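Long-range contacts in glycerate 2-kinase (PDB 1X3L), which catalyses the ATP-dependent phosphorylation of D-glycerate to 2-phosphoglycerate, with magnesium as cofactor: residues D22-V27 and A64-D69; I39-E44 and H261-A266; I124-I129 and I190-S195. All blocks are in the same frame, centred on the assembly; numbering follows the deposited sequence.

Contact 1. Residues D22-V27 and A64-D69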
loop_
_atom_site.group_PDB
_atom_site.type_symbol
_atom_site.label_atom_id
_atom_site.label_comp_id
_atom_site.label_asym_id
_atom_site.label_seq_id
_atom_site.Cartn_x
_atom_site.Cartn_y
_atom_site.Cartn_z
ATOM N N ASP A 22 -1.765 8.612 -5.999
ATOM C CA ASP A 22 -1.032 9.740 -5.434
ATOM C C ASP A 22 -1.692 10.133 -4.116
ATOM O O ASP A 22 -2.891 10.424 -4.081
ATOM C CB ASP A 22 -1.054 10.934 -6.391
ATOM C CG ASP A 22 -0.337 12.140 -5.822
ATOM O OD1 ASP A 22 0.880 12.038 -5.580
ATOM O OD2 ASP A 22 -0.986 13.186 -5.604
ATOM N N PRO A 23 -0.920 10.155 -3.015
ATOM C CA PRO A 23 -1.481 10.512 -1.706
ATOM C C PRO A 23 -2.268 11.821 -1.703
ATOM O O PRO A 23 -3.397 11.869 -1.216
ATOM C CB PRO A 23 -0.253 10.556 -0.804
ATOM C CG PRO A 23 0.646 9.517 -1.423
ATOM C CD PRO A 23 0.513 9.832 -2.897
ATOM N N TYR A 24 -1.675 12.876 -2.252
ATOM C CA TYR A 24 -2.341 14.171 -2.309
ATOM C C TYR A 24 -3.638 14.087 -3.127
ATOM O O TYR A 24 -4.711 14.451 -2.640
ATOM C CB TYR A 24 -1.402 15.218 -2.919
ATOM C CG TYR A 24 -1.991 16.605 -2.969
ATOM C CD1 TYR A 24 -2.014 17.419 -1.835
ATOM C CD2 TYR A 24 -2.562 17.094 -4.144
ATOM C CE1 TYR A 24 -2.592 18.685 -1.868
ATOM C CE2 TYR A 24 -3.143 18.356 -4.188
ATOM C CZ TYR A 24 -3.155 19.145 -3.045
ATOM O OH TYR A 24 -3.742 20.384 -3.084
ATOM N N ARG A 25 -3.542 13.608 -4.365
ATOM C CA ARG A 25 -4.718 13.485 -5.225
ATOM C C ARG A 25 -5.759 12.531 -4.648
ATOM O O ARG A 25 -6.956 12.794 -4.725
ATOM C CB ARG A 25 -4.323 12.984 -6.617
ATOM C CG ARG A 25 -3.457 13.938 -7.423
ATOM C CD ARG A 25 -2.947 13.248 -8.686
ATOM N NE ARG A 25 -2.016 14.081 -9.443
ATOM C CZ ARG A 25 -2.382 14.952 -10.376
ATOM N NH1 ARG A 25 -3.667 15.106 -10.673
ATOM N NH2 ARG A 25 -1.463 15.669 -11.012
ATOM N N ALA A 26 -5.302 11.417 -4.082
ATOM C CA ALA A 26 -6.218 10.432 -3.512
ATOM C C ALA A 26 -7.114 11.054 -2.445
ATOM O O ALA A 26 -8.313 10.759 -2.383
ATOM C CB ALA A 26 -5.437 9.259 -2.925
ATOM N N VAL A 27 -6.539 11.913 -1.603
ATOM C CA VAL A 27 -7.326 12.560 -0.558
ATOM C C VAL A 27 -8.387 13.467 -1.173
ATOM O O VAL A 27 -9.544 13.441 -0.756
ATOM C CB VAL A 27 -6.441 13.401 0.400
ATOM C CG1 VAL A 27 -7.327 14.228 1.338
ATOM C CG2 VAL A 27 -5.532 12.480 1.213
ATOM N N ALA A 64 -1.684 15.333 4.570
ATOM C CA ALA A 64 -2.033 16.476 5.413
ATOM C C ALA A 64 -2.195 17.745 4.583
ATOM O O ALA A 64 -3.090 18.551 4.831
ATOM C CB ALA A 64 -0.956 16.688 6.477
ATOM N N ARG A 65 -1.318 17.923 3.601
ATOM C CA ARG A 65 -1.362 19.096 2.736
ATOM C C ARG A 65 -2.697 19.173 1.991
ATOM O O ARG A 65 -3.256 20.259 1.812
ATOM C CB ARG A 65 -0.192 19.049 1.747
ATOM C CG ARG A 65 -0.021 20.295 0.895
ATOM C CD ARG A 65 1.343 20.301 0.206
ATOM N NE ARG A 65 1.512 19.193 -0.737
ATOM C CZ ARG A 65 1.018 19.169 -1.973
ATOM N NH1 ARG A 65 0.314 20.197 -2.435
ATOM N NH2 ARG A 65 1.221 18.110 -2.748
ATOM N N ALA A 66 -3.212 18.022 1.570
ATOM C CA ALA A 66 -4.486 17.976 0.857
ATOM C C ALA A 66 -5.624 18.454 1.760
ATOM O O ALA A 66 -6.498 19.215 1.333
ATOM C CB ALA A 66 -4.765 16.552 0.367
ATOM N N ILE A 67 -5.620 18.004 3.009
ATOM C CA ILE A 67 -6.660 18.406 3.947
ATOM C C ILE A 67 -6.625 19.916 4.199
ATOM O O ILE A 67 -7.672 20.567 4.229
ATOM C CB ILE A 67 -6.520 17.654 5.286
ATOM C CG1 ILE A 67 -6.777 16.160 5.069
ATOM C CG2 ILE A 67 -7.496 18.208 6.306
ATOM C CD1 ILE A 67 -8.176 15.842 4.582
ATOM N N GLU A 68 -5.428 20.470 4.377
ATOM C CA GLU A 68 -5.288 21.907 4.618
ATOM C C GLU A 68 -5.727 22.735 3.411
ATOM O O GLU A 68 -6.133 23.885 3.565
ATOM C CB GLU A 68 -3.839 22.282 4.950
ATOM C CG GLU A 68 -3.301 21.727 6.250
ATOM C CD GLU A 68 -1.993 22.388 6.651
ATOM O OE1 GLU A 68 -1.077 22.478 5.805
ATOM O OE2 GLU A 68 -1.878 22.817 7.815
ATOM N N ASP A 69 -5.641 22.161 2.214
ATOM C CA ASP A 69 -6.032 22.896 1.016
ATOM C C ASP A 69 -7.541 22.976 0.825
ATOM O O ASP A 69 -8.023 23.775 0.021
ATOM C CB ASP A 69 -5.394 22.287 -0.240
ATOM C CG ASP A 69 -3.883 22.449 -0.265
ATOM O OD1 ASP A 69 -3.378 23.436 0.310
ATOM O OD2 ASP A 69 -3.200 21.597 -0.873
#
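Y24 and V27, one helical turn apart on helix 23-30, meet helix 60-70 in two very different ways. The tight, buried part belongs to small and branched residues. V27 CB sits 3.6 Å from A66 CB, and V27 CG1 reaches I67 CD1 at 3.7 Å; the small A66 is consistent with the segment axes approaching to 8.4 Å, crossing at -41°. On the more open side the contact is polar and aromatic. With CG anti to the backbone N (chi1 -178°), the Y24 ring extends across A66 toward the next helical turn. There its OH donates to D69 OD2 at 2.6 Å, the carboxylate oxygen lying near the ring plane. R65, its chain bent at chi3, folds its guanidinium flat over one ring face, the planes only 5° apart; CZ stands 4.0 Å from the Y24 ring centroid, an off-centre cation-pi contact. R65 NH2 also forms a salt bridge with E62, which is likely to limit how the guanidinium turns. Both helices cover the parallel sheet: V27 also touches L192 and I265 of strands 188-194 and 260-266, P23 packs on I194, and I67 packs on F126 and L128 of strand 124-129.

Contact 2. Residues I39-E44 and H261-A266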
loop_
_atom_site.group_PDB
_atom_site.type_symbol
_atom_site.label_atom_id
_atom_site.label_comp_id
_atom_site.label_asym_id
_atom_site.label_seq_id
_atom_site.Cartn_x
_atom_site.Cartn_y
_atom_site.Cartn_z
ATOM N N ILE A 39 -17.816 15.494 2.616
ATOM C CA ILE A 39 -18.296 14.254 2.018
ATOM C C ILE A 39 -17.144 13.334 1.622
ATOM O O ILE A 39 -16.397 13.612 0.679
ATOM C CB ILE A 39 -19.180 14.549 0.786
ATOM C CG1 ILE A 39 -20.240 15.592 1.156
ATOM C CG2 ILE A 39 -19.866 13.271 0.316
ATOM C CD1 ILE A 39 -21.129 16.014 0.000
ATOM N N VAL A 40 -17.015 12.231 2.355
ATOM C CA VAL A 40 -15.953 11.260 2.125
ATOM C C VAL A 40 -16.487 10.005 1.445
ATOM O O VAL A 40 -17.219 9.216 2.050
ATOM C CB VAL A 40 -15.281 10.869 3.454
ATOM C CG1 VAL A 40 -14.057 10.010 3.188
ATOM C CG2 VAL A 40 -14.899 12.117 4.217
ATOM N N GLN A 41 -16.107 9.826 0.185
ATOM C CA GLN A 41 -16.558 8.685 -0.602
ATOM C C GLN A 41 -18.072 8.518 -0.449
ATOM O O GLN A 41 -18.572 7.409 -0.276
ATOM C CB GLN A 41 -15.832 7.400 -0.161
ATOM C CG GLN A 41 -14.305 7.485 -0.260
ATOM C CD GLN A 41 -13.615 6.133 -0.128
ATOM O OE1 GLN A 41 -13.977 5.314 0.713
ATOM N NE2 GLN A 41 -12.604 5.901 -0.960
ATOM N N GLY A 42 -18.794 9.633 -0.498
ATOM C CA GLY A 42 -20.242 9.579 -0.378
ATOM C C GLY A 42 -20.816 9.816 1.009
ATOM O O GLY A 42 -21.929 10.325 1.136
ATOM N N LYS A 43 -20.072 9.443 2.047
ATOM C CA LYS A 43 -20.525 9.615 3.427
ATOM C C LYS A 43 -20.425 11.088 3.813
ATOM O O LYS A 43 -19.343 11.677 3.780
ATOM C CB LYS A 43 -19.664 8.767 4.370
ATOM C CG LYS A 43 -20.192 8.642 5.795
ATOM C CD LYS A 43 -21.429 7.751 5.865
ATOM C CE LYS A 43 -21.859 7.502 7.308
ATOM N NZ LYS A 43 -22.226 8.759 8.026
ATOM N N GLU A 44 -21.556 11.679 4.187
ATOM C CA GLU A 44 -21.595 13.092 4.551
ATOM C C GLU A 44 -21.436 13.348 6.047
ATOM O O GLU A 44 -22.020 12.649 6.874
ATOM C CB GLU A 44 -22.908 13.713 4.063
ATOM C CG GLU A 44 -22.919 15.235 4.076
ATOM C CD GLU A 44 -24.240 15.819 3.607
ATOM O OE1 GLU A 44 -24.723 15.410 2.527
ATOM O OE2 GLU A 44 -24.791 16.693 4.314
ATOM N N HIS A 261 -14.833 6.477 11.544
ATOM C CA HIS A 261 -15.045 5.862 10.242
ATOM C C HIS A 261 -13.752 5.668 9.460
ATOM O O HIS A 261 -12.972 6.598 9.282
ATOM C CB HIS A 261 -16.003 6.735 9.437
ATOM C CG HIS A 261 -17.224 7.141 10.201
ATOM N ND1 HIS A 261 -18.370 6.376 10.237
ATOM C CD2 HIS A 261 -17.461 8.211 10.995
ATOM C CE1 HIS A 261 -19.261 6.958 11.018
ATOM N NE2 HIS A 261 -18.735 8.074 11.491
ATOM N N ASN A 262 -13.545 4.449 8.983
ATOM C CA ASN A 262 -12.355 4.118 8.219
ATOM C C ASN A 262 -12.646 4.092 6.725
ATOM O O ASN A 262 -13.595 3.450 6.277
ATOM C CB ASN A 262 -11.809 2.768 8.679
ATOM C CG ASN A 262 -11.207 2.832 10.071
ATOM O OD1 ASN A 262 -10.150 3.431 10.271
ATOM N ND2 ASN A 262 -11.881 2.225 11.042
ATOM N N PHE A 263 -11.823 4.810 5.969
ATOM C CA PHE A 263 -11.954 4.892 4.520
ATOM C C PHE A 263 -10.622 4.524 3.870
ATOM O O PHE A 263 -9.572 5.051 4.242
ATOM C CB PHE A 263 -12.321 6.317 4.087
ATOM C CG PHE A 263 -13.613 6.824 4.669
ATOM C CD1 PHE A 263 -14.829 6.559 4.039
ATOM C CD2 PHE A 263 -13.614 7.568 5.847
ATOM C CE1 PHE A 263 -16.029 7.032 4.574
ATOM C CE2 PHE A 263 -14.806 8.047 6.392
ATOM C CZ PHE A 263 -16.016 7.780 5.755
ATOM N N LEU A 264 -10.664 3.610 2.910
ATOM C CA LEU A 264 -9.468 3.218 2.182
ATOM C C LEU A 264 -9.556 4.099 0.934
ATOM O O LEU A 264 -10.469 3.933 0.121
ATOM C CB LEU A 264 -9.533 1.726 1.823
ATOM C CG LEU A 264 -8.343 1.114 1.069
ATOM C CD1 LEU A 264 -7.048 1.344 1.839
ATOM C CD2 LEU A 264 -8.592 -0.383 0.866
ATOM N N ILE A 265 -8.627 5.041 0.788
ATOM C CA ILE A 265 -8.680 5.968 -0.344
ATOM C C ILE A 265 -7.656 5.782 -1.461
ATOM O O ILE A 265 -7.693 6.485 -2.471
ATOM C CB ILE A 265 -8.604 7.424 0.153
ATOM C CG1 ILE A 265 -7.208 7.714 0.715
ATOM C CG2 ILE A 265 -9.661 7.647 1.234
ATOM C CD1 ILE A 265 -6.939 9.183 0.961
ATOM N N ALA A 266 -6.730 4.850 -1.282
ATOM C CA ALA A 266 -5.734 4.576 -2.313
ATOM C C ALA A 266 -5.367 3.123 -2.115
ATOM O O ALA A 266 -5.066 2.702 -0.996
ATOM C CB ALA A 266 -4.507 5.479 -2.146
HETATM O O HOH W 1 -13.362 2.897 1.943
#
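F263 presents one ring face to V40, whose CG1 methyl stands over the ring centre. The carbon is 3.5 Å from the F263 ring centroid and 8° off the ring normal, an almost axial CH-pi contact. V40 CG1 is anti to the backbone N (chi1 -172°), which carries this methyl over the ring, while V40 CB lies 3.9 Å from F263 CZ. A branched, apolar valine suits the place, since it covers the flat ring with a compact methyl.

Other neighbours come to the rim. K43 CB lies near the ring plane, 4.0 Å from F263 CZ, so the aliphatic root of the lysine does the packing. Q41 OE1 is also at the edge, 3.7 Å from F263 CD1; the glutamine runs past the phenylalanine in the opposite direction, its amide plane nearly perpendicular to the ring. Both ends of this amide are used. NE2 donates to L264 O at 3.1 Å, bent to 144° at the hydrogen and approaching from above the carbonyl plane, while OE1 accepts from a water that in turn accepts from L264 N. Glutamine thus serves both backbone polar groups of L264, one directly and one through water.

Replacing F263 by alanine is likely to leave the V40 methyl without its aromatic partner and to open a gap between hairpin and strand.

At G42 of the type I' turn V40-K43 a CB would press on the carbonyl O of Q41, so glycine fits. This turn joins strands 37-40 and 43-46 of a small antiparallel sheet, and the hairpin packs against edge strand 260-266 of the parallel sheet. F45 touches both V40 and F263, V40 also rests on L192 of strand 188-194, and I265 packs on V27 and A30 of helix 23-30.

Contact 3. Residues I124-I129 and I190-S195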
loop_
_atom_site.group_PDB
_atom_site.type_symbol
_atom_site.label_atom_id
_atom_site.label_comp_id
_atom_site.label_asym_id
_atom_site.label_seq_id
_atom_site.Cartn_x
_atom_site.Cartn_y
_atom_site.Cartn_z
ATOM N N ILE A 124 -13.967 17.394 14.626
ATOM C CA ILE A 124 -13.661 16.330 13.681
ATOM C C ILE A 124 -12.151 16.113 13.679
ATOM O O ILE A 124 -11.379 17.075 13.660
ATOM C CB ILE A 124 -14.113 16.700 12.249
ATOM C CG1 ILE A 124 -15.638 16.814 12.197
ATOM C CG2 ILE A 124 -13.609 15.659 11.248
ATOM C CD1 ILE A 124 -16.186 17.110 10.817
ATOM N N VAL A 125 -11.733 14.852 13.717
ATOM C CA VAL A 125 -10.311 14.526 13.711
ATOM C C VAL A 125 -9.964 13.599 12.552
ATOM O O VAL A 125 -10.402 12.449 12.515
ATOM C CB VAL A 125 -9.878 13.829 15.021
ATOM C CG1 VAL A 125 -8.390 13.507 14.966
ATOM C CG2 VAL A 125 -10.192 14.716 16.222
ATOM N N PHE A 126 -9.177 14.105 11.608
ATOM C CA PHE A 126 -8.742 13.314 10.462
ATOM C C PHE A 126 -7.527 12.486 10.869
ATOM O O PHE A 126 -6.570 13.016 11.433
ATOM C CB PHE A 126 -8.336 14.225 9.296
ATOM C CG PHE A 126 -9.477 14.652 8.423
ATOM C CD1 PHE A 126 -9.955 13.813 7.424
ATOM C CD2 PHE A 126 -10.073 15.894 8.599
ATOM C CE1 PHE A 126 -11.012 14.204 6.608
ATOM C CE2 PHE A 126 -11.132 16.297 7.790
ATOM C CZ PHE A 126 -11.602 15.453 6.793
ATOM N N ILE A 127 -7.572 11.188 10.598
ATOM C CA ILE A 127 -6.444 10.308 10.895
ATOM C C ILE A 127 -5.971 9.870 9.511
ATOM O O ILE A 127 -6.690 9.166 8.805
ATOM C CB ILE A 127 -6.879 9.067 11.703
ATOM C CG1 ILE A 127 -7.593 9.498 12.986
ATOM C CG2 ILE A 127 -5.659 8.219 12.047
ATOM C CD1 ILE A 127 -6.703 10.242 13.973
ATOM N N LEU A 128 -4.778 10.309 9.119
ATOM C CA LEU A 128 -4.230 9.994 7.803
ATOM C C LEU A 128 -3.145 8.923 7.926
ATOM O O LEU A 128 -2.074 9.160 8.486
ATOM C CB LEU A 128 -3.684 11.282 7.165
ATOM C CG LEU A 128 -4.649 12.483 7.212
ATOM C CD1 LEU A 128 -4.032 13.692 6.508
ATOM C CD2 LEU A 128 -5.973 12.114 6.541
ATOM N N ILE A 129 -3.430 7.742 7.390
ATOM C CA ILE A 129 -2.509 6.620 7.492
ATOM C C ILE A 129 -1.894 6.138 6.175
ATOM O O ILE A 129 -2.585 5.962 5.169
ATOM C CB ILE A 129 -3.217 5.426 8.174
ATOM C CG1 ILE A 129 -3.895 5.897 9.465
ATOM C CG2 ILE A 129 -2.207 4.322 8.485
ATOM C CD1 ILE A 129 -4.731 4.817 10.169
ATOM N N ILE A 190 -12.402 10.647 11.214
ATOM C CA ILE A 190 -12.441 10.320 9.795
ATOM C C ILE A 190 -11.045 9.813 9.435
ATOM O O ILE A 190 -10.092 10.583 9.377
ATOM C CB ILE A 190 -12.818 11.553 8.939
ATOM C CG1 ILE A 190 -14.253 11.979 9.266
ATOM C CG2 ILE A 190 -12.692 11.222 7.456
ATOM C CD1 ILE A 190 -14.752 13.187 8.485
ATOM N N VAL A 191 -10.936 8.507 9.213
ATOM C CA VAL A 191 -9.659 7.881 8.902
ATOM C C VAL A 191 -9.482 7.627 7.414
ATOM O O VAL A 191 -10.311 6.965 6.789
ATOM C CB VAL A 191 -9.521 6.537 9.657
ATOM C CG1 VAL A 191 -8.138 5.941 9.437
ATOM C CG2 VAL A 191 -9.780 6.755 11.146
ATOM N N LEU A 192 -8.408 8.174 6.851
ATOM C CA LEU A 192 -8.103 7.992 5.439
ATOM C C LEU A 192 -6.854 7.115 5.370
ATOM O O LEU A 192 -5.798 7.466 5.903
ATOM C CB LEU A 192 -7.863 9.347 4.763
ATOM C CG LEU A 192 -8.987 10.381 4.956
ATOM C CD1 LEU A 192 -8.691 11.620 4.114
ATOM C CD2 LEU A 192 -10.338 9.774 4.559
ATOM N N ILE A 193 -6.982 5.973 4.712
ATOM C CA ILE A 193 -5.878 5.024 4.627
ATOM C C ILE A 193 -5.426 4.696 3.202
ATOM O O ILE A 193 -6.234 4.621 2.279
ATOM C CB ILE A 193 -6.275 3.701 5.321
ATOM C CG1 ILE A 193 -6.811 4.001 6.722
ATOM C CG2 ILE A 193 -5.076 2.762 5.400
ATOM C CD1 ILE A 193 -7.484 2.815 7.400
ATOM N N ILE A 194 -4.121 4.508 3.044
ATOM C CA ILE A 194 -3.534 4.134 1.763
ATOM C C ILE A 194 -2.946 2.757 2.017
ATOM O O ILE A 194 -2.209 2.566 2.980
ATOM C CB ILE A 194 -2.416 5.103 1.329
ATOM C CG1 ILE A 194 -3.027 6.461 0.973
ATOM C CG2 ILE A 194 -1.661 4.521 0.115
ATOM C CD1 ILE A 194 -2.010 7.502 0.552
ATOM N N SER A 195 -3.274 1.798 1.160
ATOM C CA SER A 195 -2.810 0.433 1.351
ATOM C C SER A 195 -1.757 -0.092 0.391
ATOM O O SER A 195 -1.958 -0.088 -0.820
ATOM C CB SER A 195 -3.997 -0.521 1.309
ATOM O OG SER A 195 -3.545 -1.855 1.412
#
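The F126 ring receives I190 CG2 obliquely, with CE1 3.5 Å from that methyl; L192 CD1 also comes in obliquely, farther off, and the ring also touches I67 of helix 60-70 and V51 of strand 51-56. The strands belong to a six-stranded parallel sheet of order 3-2-1-4-5-6, as in Rossmann-like folds, in which strands 124-129 and 188-194 are inner neighbours running the same way, their axes 15° apart. F126, I190, L128 and L192 point to the sheet face covered by helix 60-70. There L128 CD2 meets L192 CD1 at 3.7 Å, the two leucines lying side by side and pointing the same way. I127, V191, I129 and I193 occupy the other face. With its CG1 anti to the carbonyl carbon (chi1 -50°), I129 brings CD1 to 3.7 Å from V191 CG1. Branched aliphatic residues, with one phenylalanine, suit these buried strands, filling both faces without any polar group to satisfy. Five hydrogen bonds join the facing backbone groups; those turned outward serve the flanking strands 51-56 and 260-266. At the C-terminal ends of these strands the sheet nears the substrate site: I194 lies about 9 Å, side chain to side chain, from K58, which by similarity binds substrate. The straightest bond of the ladder runs from I129 N to L192 O, 2.8 Å long with an angle of 175° at the hydrogen.

Overall arrangement
The three contacts gather in one alpha/beta domain, their centres about 9 to 13 Å apart. Contact 3 joins two inner strands of the parallel sheet, and contact 2 reaches the edge strand 260-266 next to them, with F263 N and V191 O in a probable backbone hydrogen bond. Contact 1 pairs two helices on that sheet: I67 meets F126 and L128, while V27 and A26 meet I265 and A266. Along the chain contact 1 closes before contact 3 opens; contact 3 is nested within the long loop closed by contact 2, whose segments alternate with those of contact 1. Distant parts of the sequence thus share one core, while contact 3 reaches toward the probable substrate-binding K58.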